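Restriction endonuclease r.bpuji (PDB 2VLA) recognises its cognate DNA through this N-terminal domain of a restriction endonuclease, the whole enzyme probably cleaving DNA. Local coordinates at residues A[152-157]-A[229-234]. Numbering follows the deposited sequence. Where two conformers were deposited one is given.
Sequences NIQLSK and LVKLNY
The contact lies at a beta hairpin that follows three helices, consistent with the wing of a winged-helix (helix-turn-helix) unit: V230 and L155 join its second strand, 230-232, to the loop before helix 157-165. V230 N donates to L155 O at 2.8 Å, nearly straight at 172°. L229 CA makes a bent, weak CA-H...O contact to the same oxygen at 3.4 Å. A water completes the link, accepting from L155 N and donating to V230 O at 2.7 Å. Beside this bond, the L229 side chain lies across that of Q154, roughly perpendicular to it. L229 CD1 meets Q154 OE1 at 3.5 Å, while CD2 packs against the L155 carbonyl. Q154 runs extended beyond CG, and its NE2 reaches K231 CE at 3.5 Å. The K231 chain bends at chi3 (69°), bringing CE to that amide. Cutting L229 back to an alanine removes both methyls, which would probably leave a gap beside the L155 carbonyl and the Q154 amide freer to turn. V230 CG2 lies 3.9 Å from K157 N, at the start of helix 157-165, where S156 OG caps D159 N. L155 packs on helices 137-150 and 177-189, V230 on I223 of the partner strand, and K157, in the conformer given, on helix 203-219 and near a DNA phosphate.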
ATOM      1  N   ASN A 152      12.471   4.283 -23.774  1.00 16.12           N
ATOM      2  CA  ASN A 152      13.687   5.056 -23.577  1.00 17.75           C
ATOM      3  C   ASN A 152      13.464   6.385 -22.862  1.00 18.18           C
ATOM      4  O   ASN A 152      14.133   7.384 -23.161  1.00 20.32           O
ATOM      5  CB  ASN A 152      14.390   5.251 -24.916  1.00 19.15           C
ATOM      6  CG  ASN A 152      14.782   3.916 -25.556  1.00 20.92           C
ATOM      7  OD1 ASN A 152      15.457   3.104 -24.931  1.00 27.78           O
ATOM      8  ND2 ASN A 152      14.305   3.665 -26.786  1.00 25.69           N
ATOM      9  N   ILE A 153      12.590   6.380 -21.854  1.00 15.24           N
ATOM     10  CA  ILE A 153      12.506   7.503 -20.921  1.00 14.65           C
ATOM     11  C   ILE A 153      12.534   7.000 -19.488  1.00 13.36           C
ATOM     12  O   ILE A 153      12.325   5.798 -19.232  1.00 15.41           O
ATOM     13  CB  ILE A 153      11.254   8.392 -21.144  1.00 15.59           C
ATOM     14  CG1 ILE A 153       9.971   7.625 -20.807  1.00 15.58           C
ATOM     15  CG2 ILE A 153      11.218   8.916 -22.584  1.00 19.85           C
ATOM     16  CD1 ILE A 153       8.769   8.508 -20.620  1.00 16.54           C
ATOM     17  N   GLN A 154      12.849   7.903 -18.562  1.00 15.51           N
ATOM     18  CA  GLN A 154      12.808   7.569 -17.162  1.00 14.66           C
ATOM     19  C   GLN A 154      11.884   8.533 -16.437  1.00 12.93           C
ATOM     20  O   GLN A 154      11.694   9.657 -16.878  1.00 15.78           O
ATOM     21  CB  GLN A 154      14.213   7.631 -16.578  1.00 19.66           C
ATOM     22  CG  GLN A 154      15.147   6.601 -17.200  1.00 24.29           C
ATOM     23  CD  GLN A 154      16.572   6.820 -16.842  1.00 27.11           C
ATOM     24  OE1 GLN A 154      17.131   7.889 -17.094  1.00 29.86           O
ATOM     25  NE2 GLN A 154      17.198   5.800 -16.274  1.00 32.92           N
ATOM     26  N   LEU A 155      11.259   8.049 -15.378  1.00 13.66           N
ATOM     27  CA  LEU A 155      10.234   8.795 -14.667  1.00 12.41           C
ATOM     28  C   LEU A 155      10.705   9.249 -13.301  1.00 13.45           C
ATOM     29  O   LEU A 155      11.439   8.543 -12.611  1.00 12.96           O
ATOM     30  CB  LEU A 155       8.988   7.927 -14.477  1.00 12.25           C
ATOM     31  CG  LEU A 155       8.375   7.344 -15.747  1.00 14.09           C
ATOM     32  CD1 LEU A 155       7.124   6.623 -15.379  1.00 18.57           C
ATOM     33  CD2 LEU A 155       8.115   8.449 -16.716  1.00 15.73           C
ATOM     34  N   SER A 156      10.212  10.402 -12.894  1.00 12.97           N
ATOM     35  CA  SER A 156      10.451  10.913 -11.558  1.00 12.40           C
ATOM     36  C   SER A 156       9.327  10.493 -10.632  1.00 12.44           C
ATOM     37  O   SER A 156       8.261  10.034 -11.076  1.00 12.34           O
ATOM     38  CB  SER A 156      10.526  12.432 -11.585  1.00 13.99           C
ATOM     39  OG  SER A 156       9.232  12.974 -11.837  1.00 14.57           O
ATOM     40  N   LYS A 157       9.534  10.688  -9.344  0.50 13.01           N
ATOM     41  CA  LYS A 157       8.495  10.451  -8.364  0.50 13.04           C
ATOM     42  C   LYS A 157       7.288  11.343  -8.621  0.50 13.02           C
ATOM     43  O   LYS A 157       6.152  10.938  -8.383  0.50 13.14           O
ATOM     44  CB  LYS A 157       9.042  10.695  -6.952  0.50 16.71           C
ATOM     45  CG  LYS A 157       8.004  10.595  -5.858  0.50 21.02           C
ATOM     46  CD  LYS A 157       8.659  10.606  -4.483  0.50 24.91           C
ATOM     47  CE  LYS A 157       9.747  11.663  -4.398  0.50 26.12           C
ATOM     48  NZ  LYS A 157       9.269  12.911  -3.741  0.50 28.75           N
ATOM     49  N   LEU A 229      14.881  10.184  -9.858  1.00 14.84           N
ATOM     50  CA  LEU A 229      14.209   9.170 -10.701  1.00 13.30           C
ATOM     51  C   LEU A 229      13.771   7.989  -9.897  1.00 13.69           C
ATOM     52  O   LEU A 229      14.363   7.673  -8.857  1.00 15.07           O
ATOM     53  CB  LEU A 229      15.176   8.701 -11.769  1.00 14.51           C
ATOM     54  CG  LEU A 229      15.555   9.714 -12.825  1.00 17.10           C
ATOM     55  CD1 LEU A 229      16.519   9.066 -13.817  1.00 19.38           C
ATOM     56  CD2 LEU A 229      14.313  10.292 -13.532  1.00 21.00           C
ATOM     57  N   VAL A 230      12.741   7.289 -10.408  1.00 12.34           N
ATOM     58  CA  VAL A 230      12.385   5.986  -9.904  1.00 13.91           C
ATOM     59  C   VAL A 230      12.767   4.969 -10.966  1.00 13.20           C
ATOM     60  O   VAL A 230      12.279   5.048 -12.096  1.00 15.86           O
ATOM     61  CB  VAL A 230      10.868   5.908  -9.657  1.00 14.61           C
ATOM     62  CG1 VAL A 230      10.458   4.477  -9.264  1.00 17.82           C
ATOM     63  CG2 VAL A 230      10.435   6.931  -8.595  1.00 17.26           C
ATOM     64  N   LYS A 231      13.640   4.025 -10.622  1.00 13.52           N
ATOM     65  CA  LYS A 231      14.160   3.046 -11.597  1.00 15.48           C
ATOM     66  C   LYS A 231      13.951   1.610 -11.138  1.00 15.08           C
ATOM     67  O   LYS A 231      14.034   1.318  -9.961  1.00 16.35           O
ATOM     68  CB  LYS A 231      15.648   3.282 -11.831  1.00 17.50           C
ATOM     69  CG  LYS A 231      15.964   4.640 -12.449  1.00 21.24           C
ATOM     70  CD  LYS A 231      17.458   4.913 -12.465  1.00 27.43           C
ATOM     71  CE  LYS A 231      18.174   4.003 -13.445  1.00 32.16           C
ATOM     72  NZ  LYS A 231      19.622   4.323 -13.541  1.00 35.48           N
ATOM     73  N   LEU A 232      13.642   0.716 -12.085  1.00 13.61           N
ATOM     74  CA  LEU A 232      13.569  -0.691 -11.793  1.00 13.11           C
ATOM     75  C   LEU A 232      14.921  -1.273 -11.435  1.00 14.07           C
ATOM     76  O   LEU A 232      15.933  -0.889 -11.990  1.00 15.97           O
ATOM     77  CB  LEU A 232      12.977  -1.468 -12.988  1.00 12.49           C
ATOM     78  CG  LEU A 232      11.513  -1.161 -13.307  1.00 13.09           C
ATOM     79  CD1 LEU A 232      11.139  -1.647 -14.729  1.00 16.66           C
ATOM     80  CD2 LEU A 232      10.548  -1.795 -12.293  1.00 13.55           C
ATOM     81  N   ASN A 233      14.897  -2.247 -10.545  1.00 13.66           N
ATOM     82  CA  ASN A 233      16.056  -3.066 -10.241  1.00 15.01           C
ATOM     83  C   ASN A 233      16.029  -4.388 -11.021  1.00 13.69           C
ATOM     84  O   ASN A 233      15.401  -5.368 -10.596  1.00 14.83           O
ATOM     85  CB  ASN A 233      16.102  -3.361  -8.749  1.00 14.94           C
ATOM     86  CG  ASN A 233      17.213  -4.307  -8.389  1.00 17.26           C
ATOM     87  OD1 ASN A 233      18.186  -4.449  -9.137  1.00 19.17           O
ATOM     88  ND2 ASN A 233      17.054  -5.008  -7.289  1.00 17.87           N
ATOM     89  N   TYR A 234      16.701  -4.423 -12.160  1.00 16.23           N
ATOM     90  CA  TYR A 234      16.561  -5.571 -13.065  1.00 17.18           C
ATOM     91  C   TYR A 234      17.257  -6.839 -12.537  1.00 16.27           C
ATOM     92  O   TYR A 234      17.092  -7.907 -13.098  1.00 19.42           O
ATOM     93  CB  TYR A 234      17.047  -5.216 -14.475  1.00 17.78           C
ATOM     94  CG  TYR A 234      16.033  -4.401 -15.265  1.00 15.29           C
ATOM     95  CD1 TYR A 234      14.980  -5.021 -15.904  1.00 16.65           C
ATOM     96  CD2 TYR A 234      16.110  -3.010 -15.322  1.00 19.82           C
ATOM     97  CE1 TYR A 234      14.044  -4.300 -16.615  1.00 16.51           C
ATOM     98  CE2 TYR A 234      15.170  -2.270 -16.017  1.00 18.01           C
ATOM     99  CZ  TYR A 234      14.143  -2.939 -16.690  1.00 17.04           C
ATOM    100  OH  TYR A 234      13.181  -2.249 -17.411  1.00 16.83           O
TER
HETATM  101  O   HOH W   1      11.872   5.391 -14.718  1.00 18.06           O